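Local structure of yeast glycogen phosphorylase (Saccharomyces cerevisiae, 1YGP) at residues 64-69 against 153-158; 259-264 against 278-283; 618-623 against 786-791; 755-760 against 828-833. The protein is a dimeric member of the carbohydrate phosphorylase family with a GT-B fold, holding pyridoxal-5'-phosphate between its two Rossmann-like lobes. All blocks are in the same frame, centred on the assembly; numbering follows the deposited sequence.

Interaction 1: 64-69 against 153-158. Unlike the reference sequence in segment 64-69: Val67 (reference Ala).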
loop_
_atom_site.group_PDB
_atom_site.type_symbol
_atom_site.label_atom_id
_atom_site.label_comp_id
_atom_site.label_asym_id
_atom_site.label_seq_id
_atom_site.Cartn_x
_atom_site.Cartn_y
_atom_site.Cartn_z
ATOM N N ASP A 64 3.063 -19.329 -9.731
ATOM C CA ASP A 64 4.440 -19.565 -9.316
ATOM C C ASP A 64 4.646 -19.602 -7.789
ATOM O O ASP A 64 3.676 -19.534 -7.035
ATOM C CB ASP A 64 5.307 -18.480 -9.926
ATOM C CG ASP A 64 5.011 -17.014 -9.597
ATOM O OD1 ASP A 64 4.405 -16.688 -8.577
ATOM O OD2 ASP A 64 5.413 -16.173 -10.395
ATOM N N ASP A 65 5.870 -19.581 -7.232
ATOM C CA ASP A 65 6.062 -19.618 -5.777
ATOM C C ASP A 65 5.623 -18.398 -4.986
ATOM O O ASP A 65 5.084 -18.543 -3.896
ATOM C CB ASP A 65 7.516 -19.877 -5.443
ATOM C CG ASP A 65 7.960 -21.244 -5.931
ATOM O OD1 ASP A 65 7.278 -22.246 -5.683
ATOM O OD2 ASP A 65 9.001 -21.292 -6.577
ATOM N N MET A 66 5.821 -17.180 -5.467
ATOM C CA MET A 66 5.263 -15.995 -4.825
ATOM C C MET A 66 3.738 -16.129 -4.774
ATOM O O MET A 66 3.131 -15.900 -3.725
ATOM C CB MET A 66 5.693 -14.767 -5.635
ATOM C CG MET A 66 5.272 -13.383 -5.174
ATOM S SD MET A 66 5.601 -13.141 -3.420
ATOM C CE MET A 66 7.322 -12.739 -3.475
ATOM N N VAL A 67 3.088 -16.592 -5.852
ATOM C CA VAL A 67 1.640 -16.759 -5.854
ATOM C C VAL A 67 1.192 -17.783 -4.828
ATOM O O VAL A 67 0.232 -17.582 -4.081
ATOM C CB VAL A 67 1.134 -17.240 -7.195
ATOM N N ALA A 68 1.936 -18.872 -4.766
ATOM C CA ALA A 68 1.647 -19.957 -3.864
ATOM C C ALA A 68 1.720 -19.483 -2.427
ATOM O O ALA A 68 0.831 -19.791 -1.639
ATOM C CB ALA A 68 2.648 -21.075 -4.077
ATOM N N TYR A 69 2.729 -18.685 -2.085
ATOM C CA TYR A 69 2.928 -18.152 -0.750
ATOM C C TYR A 69 1.791 -17.200 -0.450
ATOM O O TYR A 69 1.110 -17.380 0.551
ATOM C CB TYR A 69 4.284 -17.454 -0.710
ATOM C CG TYR A 69 4.368 -16.396 0.345
ATOM C CD1 TYR A 69 4.488 -16.738 1.696
ATOM C CD2 TYR A 69 4.227 -15.080 -0.062
ATOM C CE1 TYR A 69 4.442 -15.737 2.664
ATOM C CE2 TYR A 69 4.178 -14.080 0.899
ATOM C CZ TYR A 69 4.280 -14.416 2.248
ATOM O OH TYR A 69 4.176 -13.403 3.175
ATOM N N LEU A 153 8.295 -20.836 1.390
ATOM C CA LEU A 153 8.618 -20.212 2.665
ATOM C C LEU A 153 9.553 -19.031 2.433
ATOM O O LEU A 153 9.387 -17.918 2.957
ATOM C CB LEU A 153 9.233 -21.305 3.543
ATOM C CG LEU A 153 8.511 -21.738 4.825
ATOM C CD1 LEU A 153 7.065 -21.900 4.543
ATOM C CD2 LEU A 153 9.075 -23.024 5.358
ATOM N N ASP A 154 10.493 -19.233 1.517
ATOM C CA ASP A 154 11.414 -18.181 1.170
ATOM C C ASP A 154 10.824 -16.952 0.528
ATOM O O ASP A 154 11.521 -15.950 0.376
ATOM C CB ASP A 154 12.469 -18.704 0.240
ATOM C CG ASP A 154 13.748 -18.827 1.023
ATOM O OD1 ASP A 154 13.928 -19.892 1.620
ATOM O OD2 ASP A 154 14.526 -17.859 1.055
ATOM N N GLN A 155 9.573 -16.956 0.120
ATOM C CA GLN A 155 9.050 -15.762 -0.522
ATOM C C GLN A 155 8.706 -14.691 0.499
ATOM O O GLN A 155 8.343 -13.577 0.116
ATOM C CB GLN A 155 7.776 -16.064 -1.307
ATOM C CG GLN A 155 7.836 -17.205 -2.307
ATOM C CD GLN A 155 8.993 -16.993 -3.233
ATOM O OE1 GLN A 155 9.112 -15.926 -3.825
ATOM N NE2 GLN A 155 9.884 -17.965 -3.373
ATOM N N GLU A 156 8.758 -14.977 1.800
ATOM C CA GLU A 156 8.227 -14.055 2.780
ATOM C C GLU A 156 9.255 -13.065 3.267
ATOM O O GLU A 156 10.312 -13.464 3.729
ATOM C CB GLU A 156 7.684 -14.866 3.920
ATOM C CG GLU A 156 6.876 -13.972 4.825
ATOM C CD GLU A 156 6.246 -14.617 6.048
ATOM O OE1 GLU A 156 6.262 -15.843 6.175
ATOM O OE2 GLU A 156 5.742 -13.860 6.876
ATOM N N PRO A 157 9.050 -11.762 3.204
ATOM C CA PRO A 157 9.947 -10.801 3.808
ATOM C C PRO A 157 9.783 -10.813 5.309
ATOM O O PRO A 157 8.672 -10.941 5.826
ATOM C CB PRO A 157 9.572 -9.502 3.150
ATOM C CG PRO A 157 8.102 -9.677 2.939
ATOM C CD PRO A 157 8.014 -11.106 2.430
ATOM N N ASP A 158 10.901 -10.742 6.012
ATOM C CA ASP A 158 10.868 -10.618 7.464
ATOM C C ASP A 158 10.217 -9.278 7.830
ATOM O O ASP A 158 10.579 -8.244 7.255
ATOM C CB ASP A 158 12.270 -10.612 8.067
ATOM C CG ASP A 158 13.101 -11.882 8.070
ATOM O OD1 ASP A 158 13.185 -12.550 7.032
ATOM O OD2 ASP A 158 13.681 -12.157 9.127
#

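Interaction 2: 259-264 against 278-283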
loop_
_atom_site.group_PDB
_atom_site.type_symbol
_atom_site.label_atom_id
_atom_site.label_comp_id
_atom_site.label_asym_id
_atom_site.label_seq_id
_atom_site.Cartn_x
_atom_site.Cartn_y
_atom_site.Cartn_z
ATOM N N ALA A 259 -4.318 7.674 14.128
ATOM C CA ALA A 259 -3.651 6.409 14.336
ATOM C C ALA A 259 -4.652 5.374 13.850
ATOM O O ALA A 259 -5.790 5.327 14.320
ATOM C CB ALA A 259 -3.376 6.214 15.801
ATOM N N VAL A 260 -4.306 4.576 12.855
ATOM C CA VAL A 260 -5.196 3.557 12.347
ATOM C C VAL A 260 -4.514 2.267 12.766
ATOM O O VAL A 260 -3.291 2.136 12.583
ATOM C CB VAL A 260 -5.282 3.726 10.817
ATOM C CG1 VAL A 260 -6.026 2.586 10.143
ATOM C CG2 VAL A 260 -6.005 5.035 10.555
ATOM N N ALA A 261 -5.272 1.346 13.361
ATOM C CA ALA A 261 -4.757 0.066 13.816
ATOM C C ALA A 261 -4.679 -0.989 12.732
ATOM O O ALA A 261 -5.468 -0.984 11.768
ATOM C CB ALA A 261 -5.631 -0.503 14.900
ATOM N N TYR A 262 -3.695 -1.882 12.890
ATOM C CA TYR A 262 -3.492 -3.059 12.063
ATOM C C TYR A 262 -3.275 -4.200 13.051
ATOM O O TYR A 262 -2.446 -4.122 13.970
ATOM C CB TYR A 262 -2.260 -2.920 11.191
ATOM C CG TYR A 262 -2.446 -2.020 9.984
ATOM C CD1 TYR A 262 -2.560 -0.637 10.166
ATOM C CD2 TYR A 262 -2.503 -2.559 8.695
ATOM C CE1 TYR A 262 -2.731 0.208 9.074
ATOM C CE2 TYR A 262 -2.674 -1.710 7.588
ATOM C CZ TYR A 262 -2.788 -0.331 7.793
ATOM O OH TYR A 262 -2.952 0.538 6.736
ATOM N N ASP A 263 -4.091 -5.236 12.948
ATOM C CA ASP A 263 -4.019 -6.392 13.798
ATOM C C ASP A 263 -3.268 -7.583 13.228
ATOM O O ASP A 263 -3.506 -8.084 12.120
ATOM C CB ASP A 263 -5.431 -6.777 14.140
ATOM C CG ASP A 263 -6.059 -5.903 15.214
ATOM O OD1 ASP A 263 -5.345 -5.285 15.989
ATOM O OD2 ASP A 263 -7.281 -5.850 15.306
ATOM N N PHE A 264 -2.341 -8.075 14.019
ATOM C CA PHE A 264 -1.551 -9.213 13.637
ATOM C C PHE A 264 -1.980 -10.311 14.607
ATOM O O PHE A 264 -1.836 -10.109 15.820
ATOM C CB PHE A 264 -0.065 -8.818 13.776
ATOM C CG PHE A 264 0.863 -9.978 13.450
ATOM C CD1 PHE A 264 1.233 -10.887 14.457
ATOM C CD2 PHE A 264 1.284 -10.172 12.135
ATOM C CE1 PHE A 264 2.016 -11.992 14.137
ATOM C CE2 PHE A 264 2.069 -11.283 11.828
ATOM C CZ PHE A 264 2.433 -12.192 12.822
ATOM N N ARG A 278 -1.246 -5.217 18.046
ATOM C CA ARG A 278 -1.916 -4.130 17.379
ATOM C C ARG A 278 -0.863 -3.073 17.125
ATOM O O ARG A 278 -0.205 -2.570 18.046
ATOM C CB ARG A 278 -3.041 -3.582 18.248
ATOM C CG ARG A 278 -3.696 -2.395 17.548
ATOM C CD ARG A 278 -5.047 -2.057 18.117
ATOM N NE ARG A 278 -6.040 -2.957 17.562
ATOM C CZ ARG A 278 -7.354 -2.753 17.655
ATOM N NH1 ARG A 278 -7.845 -1.693 18.294
ATOM N NH2 ARG A 278 -8.186 -3.594 17.046
ATOM N N LEU A 279 -0.684 -2.756 15.852
ATOM C CA LEU A 279 0.349 -1.828 15.445
ATOM C C LEU A 279 -0.377 -0.605 14.888
ATOM O O LEU A 279 -1.496 -0.746 14.388
ATOM C CB LEU A 279 1.212 -2.523 14.397
ATOM C CG LEU A 279 1.674 -3.940 14.712
ATOM C CD1 LEU A 279 1.709 -4.718 13.424
ATOM C CD2 LEU A 279 3.012 -3.932 15.410
ATOM N N TRP A 280 0.194 0.588 14.986
ATOM C CA TRP A 280 -0.444 1.789 14.519
ATOM C C TRP A 280 0.301 2.331 13.323
ATOM O O TRP A 280 1.531 2.289 13.286
ATOM C CB TRP A 280 -0.437 2.873 15.602
ATOM C CG TRP A 280 -1.133 2.466 16.893
ATOM C CD1 TRP A 280 -0.443 2.077 18.022
ATOM C CD2 TRP A 280 -2.487 2.368 17.032
ATOM N NE1 TRP A 280 -1.370 1.716 18.875
ATOM C CE2 TRP A 280 -2.598 1.866 18.338
ATOM C CE3 TRP A 280 -3.618 2.613 16.251
ATOM C CZ2 TRP A 280 -3.868 1.597 18.856
ATOM C CZ3 TRP A 280 -4.881 2.342 16.785
ATOM C CH2 TRP A 280 -5.005 1.833 18.076
ATOM N N GLN A 281 -0.424 2.879 12.354
ATOM C CA GLN A 281 0.119 3.581 11.192
ATOM C C GLN A 281 -0.337 5.019 11.341
ATOM O O GLN A 281 -1.509 5.193 11.710
ATOM C CB GLN A 281 -0.465 3.012 9.938
ATOM C CG GLN A 281 -0.262 3.846 8.687
ATOM C CD GLN A 281 -0.787 3.089 7.500
ATOM O OE1 GLN A 281 0.001 2.453 6.818
ATOM N NE2 GLN A 281 -2.081 3.053 7.205
ATOM N N ALA A 282 0.487 6.035 11.079
ATOM C CA ALA A 282 0.023 7.406 11.228
ATOM C C ALA A 282 -0.588 7.898 9.945
ATOM O O ALA A 282 -0.009 7.635 8.889
ATOM C CB ALA A 282 1.129 8.369 11.531
ATOM N N ARG A 283 -1.732 8.574 9.960
ATOM C CA ARG A 283 -2.367 9.089 8.755
ATOM C C ARG A 283 -2.699 10.559 8.982
ATOM O O ARG A 283 -2.793 10.965 10.144
ATOM C CB ARG A 283 -3.623 8.307 8.450
ATOM C CG ARG A 283 -3.266 6.923 7.894
ATOM C CD ARG A 283 -4.537 6.255 7.390
ATOM N NE ARG A 283 -4.395 4.829 7.135
ATOM C CZ ARG A 283 -5.459 4.009 7.035
ATOM N NH1 ARG A 283 -6.713 4.463 7.157
ATOM N NH2 ARG A 283 -5.280 2.697 6.876
#

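Interaction 3: 618-623 against 786-791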
loop_
_atom_site.group_PDB
_atom_site.type_symbol
_atom_site.label_atom_id
_atom_site.label_comp_id
_atom_site.label_asym_id
_atom_site.label_seq_id
_atom_site.Cartn_x
_atom_site.Cartn_y
_atom_site.Cartn_z
ATOM N N ASN A 618 38.057 -10.082 17.921
ATOM C CA ASN A 618 37.906 -11.315 17.168
ATOM C C ASN A 618 38.659 -11.258 15.851
ATOM O O ASN A 618 39.360 -12.220 15.505
ATOM C CB ASN A 618 36.436 -11.542 16.927
ATOM C CG ASN A 618 36.080 -12.813 16.185
ATOM O OD1 ASN A 618 36.915 -13.646 15.852
ATOM N ND2 ASN A 618 34.815 -13.024 15.878
ATOM N N VAL A 619 38.596 -10.121 15.139
ATOM C CA VAL A 619 39.326 -9.961 13.883
ATOM C C VAL A 619 40.838 -9.955 14.165
ATOM O O VAL A 619 41.598 -10.645 13.463
ATOM C CB VAL A 619 38.964 -8.635 13.136
ATOM C CG1 VAL A 619 39.435 -8.765 11.705
ATOM C CG2 VAL A 619 37.487 -8.410 12.990
ATOM N N PHE A 620 41.323 -9.249 15.201
ATOM C CA PHE A 620 42.746 -9.234 15.522
ATOM C C PHE A 620 43.246 -10.640 15.816
ATOM O O PHE A 620 44.367 -11.013 15.448
ATOM C CB PHE A 620 43.021 -8.324 16.719
ATOM C CG PHE A 620 42.722 -6.860 16.442
ATOM C CD1 PHE A 620 42.664 -6.353 15.145
ATOM C CD2 PHE A 620 42.447 -6.010 17.512
ATOM C CE1 PHE A 620 42.323 -5.011 14.928
ATOM C CE2 PHE A 620 42.107 -4.673 17.290
ATOM C CZ PHE A 620 42.041 -4.173 16.001
ATOM N N GLY A 621 42.391 -11.448 16.418
ATOM C CA GLY A 621 42.695 -12.839 16.623
ATOM C C GLY A 621 42.781 -13.562 15.283
ATOM O O GLY A 621 43.677 -14.406 15.155
ATOM N N ILE A 622 41.914 -13.273 14.279
ATOM C CA ILE A 622 41.972 -13.961 12.977
ATOM C C ILE A 622 43.259 -13.624 12.282
ATOM O O ILE A 622 43.988 -14.549 11.915
ATOM C CB ILE A 622 40.844 -13.600 11.965
ATOM C CG1 ILE A 622 39.536 -14.154 12.458
ATOM C CG2 ILE A 622 41.105 -14.232 10.598
ATOM C CD1 ILE A 622 38.400 -14.006 11.461
ATOM N N ILE A 623 43.535 -12.325 12.115
ATOM C CA ILE A 623 44.773 -11.900 11.489
ATOM C C ILE A 623 45.947 -12.531 12.214
ATOM O O ILE A 623 46.766 -13.115 11.505
ATOM C CB ILE A 623 44.931 -10.372 11.508
ATOM C CG1 ILE A 623 43.800 -9.692 10.747
ATOM C CG2 ILE A 623 46.244 -10.016 10.830
ATOM C CD1 ILE A 623 43.811 -8.164 10.892
ATOM N N SER A 786 52.018 -7.368 16.411
ATOM C CA SER A 786 52.240 -7.903 15.093
ATOM C C SER A 786 50.998 -7.584 14.287
ATOM O O SER A 786 51.139 -6.952 13.236
ATOM C CB SER A 786 52.462 -9.395 15.188
ATOM O OG SER A 786 53.606 -9.633 16.003
ATOM N N VAL A 787 49.774 -7.863 14.757
ATOM C CA VAL A 787 48.634 -7.563 13.909
ATOM C C VAL A 787 48.435 -6.072 13.746
ATOM O O VAL A 787 48.224 -5.669 12.597
ATOM C CB VAL A 787 47.310 -8.190 14.417
ATOM C CG1 VAL A 787 47.435 -9.657 14.180
ATOM C CG2 VAL A 787 47.056 -8.047 15.887
ATOM N N LEU A 788 48.595 -5.200 14.746
ATOM C CA LEU A 788 48.374 -3.786 14.478
ATOM C C LEU A 788 49.361 -3.192 13.469
ATOM O O LEU A 788 48.964 -2.385 12.621
ATOM C CB LEU A 788 48.399 -2.997 15.791
ATOM C CG LEU A 788 47.232 -3.297 16.761
ATOM C CD1 LEU A 788 47.134 -2.180 17.770
ATOM C CD2 LEU A 788 45.885 -3.336 16.049
ATOM N N SER A 789 50.614 -3.654 13.448
ATOM C CA SER A 789 51.583 -3.204 12.459
ATOM C C SER A 789 51.220 -3.785 11.111
ATOM O O SER A 789 51.366 -3.120 10.094
ATOM C CB SER A 789 52.984 -3.668 12.809
ATOM O OG SER A 789 53.340 -3.207 14.109
ATOM N N TYR A 790 50.705 -5.015 11.071
ATOM C CA TYR A 790 50.366 -5.650 9.807
ATOM C C TYR A 790 49.147 -5.005 9.123
ATOM O O TYR A 790 48.808 -5.331 7.969
ATOM C CB TYR A 790 50.131 -7.152 10.075
ATOM C CG TYR A 790 49.777 -7.904 8.806
ATOM C CD1 TYR A 790 50.746 -8.092 7.823
ATOM C CD2 TYR A 790 48.466 -8.324 8.594
ATOM C CE1 TYR A 790 50.403 -8.688 6.617
ATOM C CE2 TYR A 790 48.115 -8.920 7.389
ATOM C CZ TYR A 790 49.088 -9.094 6.405
ATOM O OH TYR A 790 48.726 -9.634 5.184
ATOM N N ILE A 791 48.388 -4.153 9.804
ATOM C CA ILE A 791 47.304 -3.501 9.112
ATOM C C ILE A 791 47.595 -2.023 8.986
ATOM O O ILE A 791 46.727 -1.323 8.451
ATOM C CB ILE A 791 45.906 -3.693 9.832
ATOM C CG1 ILE A 791 45.818 -2.917 11.125
ATOM C CG2 ILE A 791 45.682 -5.182 10.112
ATOM C CD1 ILE A 791 44.341 -2.892 11.561
#

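Interaction 4: 755-760 against 828-833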
loop_
_atom_site.group_PDB
_atom_site.type_symbol
_atom_site.label_atom_id
_atom_site.label_comp_id
_atom_site.label_asym_id
_atom_site.label_seq_id
_atom_site.Cartn_x
_atom_site.Cartn_y
_atom_site.Cartn_z
ATOM N N ASN A 755 31.575 -26.491 30.715
ATOM C CA ASN A 755 31.085 -26.611 29.358
ATOM C C ASN A 755 31.172 -25.315 28.574
ATOM O O ASN A 755 30.776 -25.256 27.411
ATOM C CB ASN A 755 29.655 -27.111 29.430
ATOM C CG ASN A 755 29.600 -28.500 30.042
ATOM O OD1 ASN A 755 30.221 -29.451 29.570
ATOM N ND2 ASN A 755 28.893 -28.701 31.140
ATOM N N VAL A 756 31.675 -24.224 29.145
ATOM C CA VAL A 756 31.766 -22.958 28.429
ATOM C C VAL A 756 33.245 -22.579 28.407
ATOM O O VAL A 756 33.972 -23.039 29.286
ATOM C CB VAL A 756 30.926 -21.799 29.120
ATOM C CG1 VAL A 756 29.440 -22.118 29.078
ATOM C CG2 VAL A 756 31.306 -21.639 30.571
ATOM N N PHE A 757 33.744 -21.795 27.443
ATOM C CA PHE A 757 35.142 -21.395 27.389
ATOM C C PHE A 757 35.184 -19.937 27.773
ATOM O O PHE A 757 34.899 -19.079 26.934
ATOM C CB PHE A 757 35.713 -21.550 25.993
ATOM C CG PHE A 757 35.768 -22.994 25.544
ATOM C CD1 PHE A 757 34.621 -23.625 25.059
ATOM C CD2 PHE A 757 36.963 -23.688 25.626
ATOM C CE1 PHE A 757 34.675 -24.959 24.661
ATOM C CE2 PHE A 757 37.008 -25.018 25.226
ATOM C CZ PHE A 757 35.871 -25.655 24.745
ATOM N N LEU A 758 35.443 -19.622 29.043
ATOM C CA LEU A 758 35.449 -18.240 29.469
ATOM C C LEU A 758 36.874 -17.743 29.536
ATOM O O LEU A 758 37.791 -18.555 29.663
ATOM C CB LEU A 758 34.767 -18.151 30.802
ATOM C CG LEU A 758 33.321 -18.662 30.803
ATOM C CD1 LEU A 758 32.810 -18.774 32.238
ATOM C CD2 LEU A 758 32.467 -17.742 29.943
ATOM N N PHE A 759 37.102 -16.445 29.400
ATOM C CA PHE A 759 38.436 -15.888 29.419
ATOM C C PHE A 759 38.291 -14.415 29.769
ATOM O O PHE A 759 37.187 -13.913 30.039
ATOM C CB PHE A 759 39.081 -16.014 28.059
ATOM C CG PHE A 759 38.479 -15.073 27.010
ATOM C CD1 PHE A 759 37.256 -15.386 26.408
ATOM C CD2 PHE A 759 39.138 -13.881 26.670
ATOM C CE1 PHE A 759 36.701 -14.505 25.479
ATOM C CE2 PHE A 759 38.572 -13.012 25.741
ATOM C CZ PHE A 759 37.355 -13.320 25.146
ATOM N N GLY A 760 39.444 -13.747 29.688
ATOM C CA GLY A 760 39.537 -12.307 29.834
ATOM C C GLY A 760 39.295 -11.838 31.242
ATOM O O GLY A 760 38.991 -12.590 32.175
ATOM N N LEU A 828 43.439 -15.721 22.735
ATOM C CA LEU A 828 44.193 -16.671 21.944
ATOM C C LEU A 828 44.437 -18.008 22.677
ATOM O O LEU A 828 44.279 -19.083 22.069
ATOM C CB LEU A 828 45.510 -16.040 21.567
ATOM C CG LEU A 828 45.489 -14.758 20.769
ATOM C CD1 LEU A 828 46.925 -14.321 20.564
ATOM C CD2 LEU A 828 44.790 -14.956 19.441
ATOM N N ALA A 829 44.737 -18.007 23.977
ATOM C CA ALA A 829 44.939 -19.235 24.729
ATOM C C ALA A 829 43.706 -20.123 24.772
ATOM O O ALA A 829 43.763 -21.339 24.579
ATOM C CB ALA A 829 45.321 -18.915 26.149
ATOM N N THR A 830 42.546 -19.518 24.967
ATOM C CA THR A 830 41.292 -20.249 24.978
ATOM C C THR A 830 41.040 -20.800 23.582
ATOM O O THR A 830 40.479 -21.889 23.427
ATOM C CB THR A 830 40.154 -19.327 25.350
ATOM O OG1 THR A 830 40.579 -18.491 26.422
ATOM C CG2 THR A 830 38.938 -20.129 25.750
ATOM N N HIS A 831 41.451 -20.081 22.526
ATOM C CA HIS A 831 41.221 -20.588 21.192
ATOM C C HIS A 831 42.055 -21.811 20.893
ATOM O O HIS A 831 41.530 -22.747 20.279
ATOM C CB HIS A 831 41.492 -19.512 20.180
ATOM C CG HIS A 831 40.154 -18.953 19.724
ATOM N ND1 HIS A 831 39.679 -17.715 19.862
ATOM C CD2 HIS A 831 39.196 -19.699 19.069
ATOM C CE1 HIS A 831 38.486 -17.677 19.321
ATOM N NE2 HIS A 831 38.201 -18.866 18.850
ATOM N N GLU A 832 43.300 -21.838 21.385
ATOM C CA GLU A 832 44.152 -23.022 21.297
ATOM C C GLU A 832 43.439 -24.220 21.928
ATOM O O GLU A 832 43.388 -25.300 21.325
ATOM C CB GLU A 832 45.454 -22.741 22.021
ATOM C CG GLU A 832 46.622 -23.083 21.118
ATOM C CD GLU A 832 47.921 -22.410 21.533
ATOM O OE1 GLU A 832 48.116 -21.251 21.166
ATOM O OE2 GLU A 832 48.735 -23.044 22.209
ATOM N N LEU A 833 42.832 -24.010 23.112
ATOM C CA LEU A 833 42.015 -25.025 23.762
ATOM C C LEU A 833 40.860 -25.513 22.905
ATOM O O LEU A 833 40.762 -26.711 22.637
ATOM C CB LEU A 833 41.452 -24.494 25.069
ATOM C CG LEU A 833 42.403 -24.628 26.233
ATOM C CD1 LEU A 833 42.133 -23.593 27.307
ATOM C CD2 LEU A 833 42.260 -26.046 26.741
#

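Interaction 1: 64-69 against 153-158
Gln155 lies against the start of helix 65-94 and touches three of its residues without a hydrogen bond across the contact. Its CB rests on Tyr69 CG at 3.8 Å. Its CG meets the backbone O of Asp65 at 3.4 Å, and its OE1 stands beside Met66 CE. Met66 gets there by a folded chain: CG is anti to the backbone N (chi1 -179°), and bends at the next two torsions carry the methyl back toward the glutamine. Farther along, the Tyr69 ring runs under Glu156, with Glu156 CA over one face and Glu156 CB 3.6 Å from Tyr69 CE1. The arrangement pairs a capped helix start with a type I beta turn, Leu153 to Glu156, which presents Gln155 and Glu156 in succession to the helix. Behind the contact, Asp64 is the N-cap: its OD1 accepts from Val67 N at 3.0 Å, nearly in line with the C-O bond. The polar ends opposite are held elsewhere, Gln155 NE2 by Asp151 O, and the Glu156 carboxylate by the backbone N of Ala111 and Leu112. Beyond the turn, Asp158 hydrogen-bonds Ser699 and touches Asn697, a residue of the pyridoxal-5'-phosphate pocket.

Interaction 2: 259-264 against 278-283
Val260 with Gln281 and Tyr262 with Leu279 are the hydrogen-bonded pairs of two antiparallel strands, each pair closed by two N-H...O bonds, and the axes of the two segments make an angle of 146°. One face carries Ala259, Ala261 and Asp263 against Trp280 and Arg278. Here Arg278 grips the carboxylate side-on: NE reaches Asp263 OD1 at 2.9 Å and NH2 reaches Asp263 OD2 at 3.0 Å, both from the syn side, with the two planes only 18° apart. The grip fixes the rotation of both groups, while Ala261 CB lies over one guanidinium face and also touches Trp280 CZ3 at 3.5 Å. Second partners, Arg223 for Asp263 and Asp342 for Arg278, extend the charge network. On the other face Arg283, extended from CG to NE, lays its guanidinium over Val260 CG1. In the plane of that group its NH2 donates to Tyr262 OH at 3.2 Å, and the tyrosine ring stands nearly perpendicular, at 86°. The same NH2 forms a salt bridge with Glu222. Strands 255-267 and 274-284 thus make a beta hairpin which, with strand 221-232, forms the antiparallel end of the otherwise parallel sheet in the N-terminal lobe of the GT-B fold.

Interaction 3: 618-623 against 786-791
Phe620 is the first residue of segment 618-623, part of helix 615-634, to meet segment 786-791, and it does so with several parts at once. Its backbone O lies 3.6 Å from Val787 CG1, while its CB faces the other branch, Val787 CG2, at 4.1 Å. The ring swings away from this root to the neighbouring residue, where Leu788 CD2 sits over one face in a CH-pi contact, 4.1 Å from the centroid and 18° off the ring normal; the closest ring atom is CZ, so the methyl is displaced toward the rim. Leu807 and Ile811 of helix 805-813 also pack on this ring. One turn on, Ile623 divides its branches between three partners. With CG1 anti to the carbonyl carbon (chi1 -61°), CG2 is directed to Val787 CG1 and Tyr790 CD2, each 3.6 Å away, and the longer branch ends with CD1 at 3.6 Å from Ile791 CG2. Val787 is therefore held between Phe620 and Ile623, with no polar bond across the interface. The axes of segments 618-623 and 786-790 come within 9.6 Å at 89°. Helix 615-634 is the long helix of the beta-alpha-beta crossover from strand 601-606 to the adjacent parallel strand 649-654, and this contact sets helix 782-790 across it on the C-terminal, Rossmann-like lobe of the GT-B fold.

Interaction 4: 755-760 against 828-833
Phe757 and Phe759 bracket Thr830, joining an outermost strand of the parallel six-stranded sheet in the C-terminal Rossmann-like lobe to helix 820-840. It is an alpha/beta layer contact: the axes of strand 757-759 and segment 828-833 run nearly antiparallel, at 163°, with a closest approach of 8.7 Å. The threonine works through both of its branches. With OG1 anti to its own carbonyl carbon and CG2 anti to the backbone N (chi1 -42°), the methyl and the hydroxyl are turned to different phenylalanines. CG2 approaches Phe757 CB at 3.5 Å and lies near the plane of that ring, at its edge by CD2, so the ring turns no face to the methyl. Leu833 CB, one turn further along the helix, meets the same ring at its edge, 4.5 Å from CE2. The two phenylalanines differ in their first torsion. Phe757 has CG anti to the carbonyl carbon, whereas in Phe759 CG sits between the backbone N and the carbonyl carbon (chi1 71°). That rotation carries the Phe759 ring past the threonine to Tyr827, about a turn earlier on the same helix, whose ring it meets obliquely, so that mainly CB is left beside Thr830. Strand 735-739 completes the setting: its Ile737 touches both Phe759 and Thr830. The hydroxyl of Thr830 is hydrogen-bonded to Ser826 O on its own helix, and its OG1 lies 3.3 Å from Phe759 CB.

In the fold
Interactions 3 and 4 sit together, their centres about 18 Å apart, while the centre of interaction 1 is about 42 Å from each of theirs and interaction 2 lies across the chain's centre from both. The buried hairpin of interaction 2 is the polar one, with backbone bonds, a bidentate salt bridge and an arginine-tyrosine bond. Interaction 1, only partly buried, uses van der Waals contact between a helix start and a turn, its polar ends tied elsewhere. Interactions 3 and 4 are buried and largely apolar, and they belong to one layered sheet system: one adds a helix to a crossover helix, the other a helix to an edge strand. These two meet where Gly621 CA touches Leu828 CD2 at 4.1 Å.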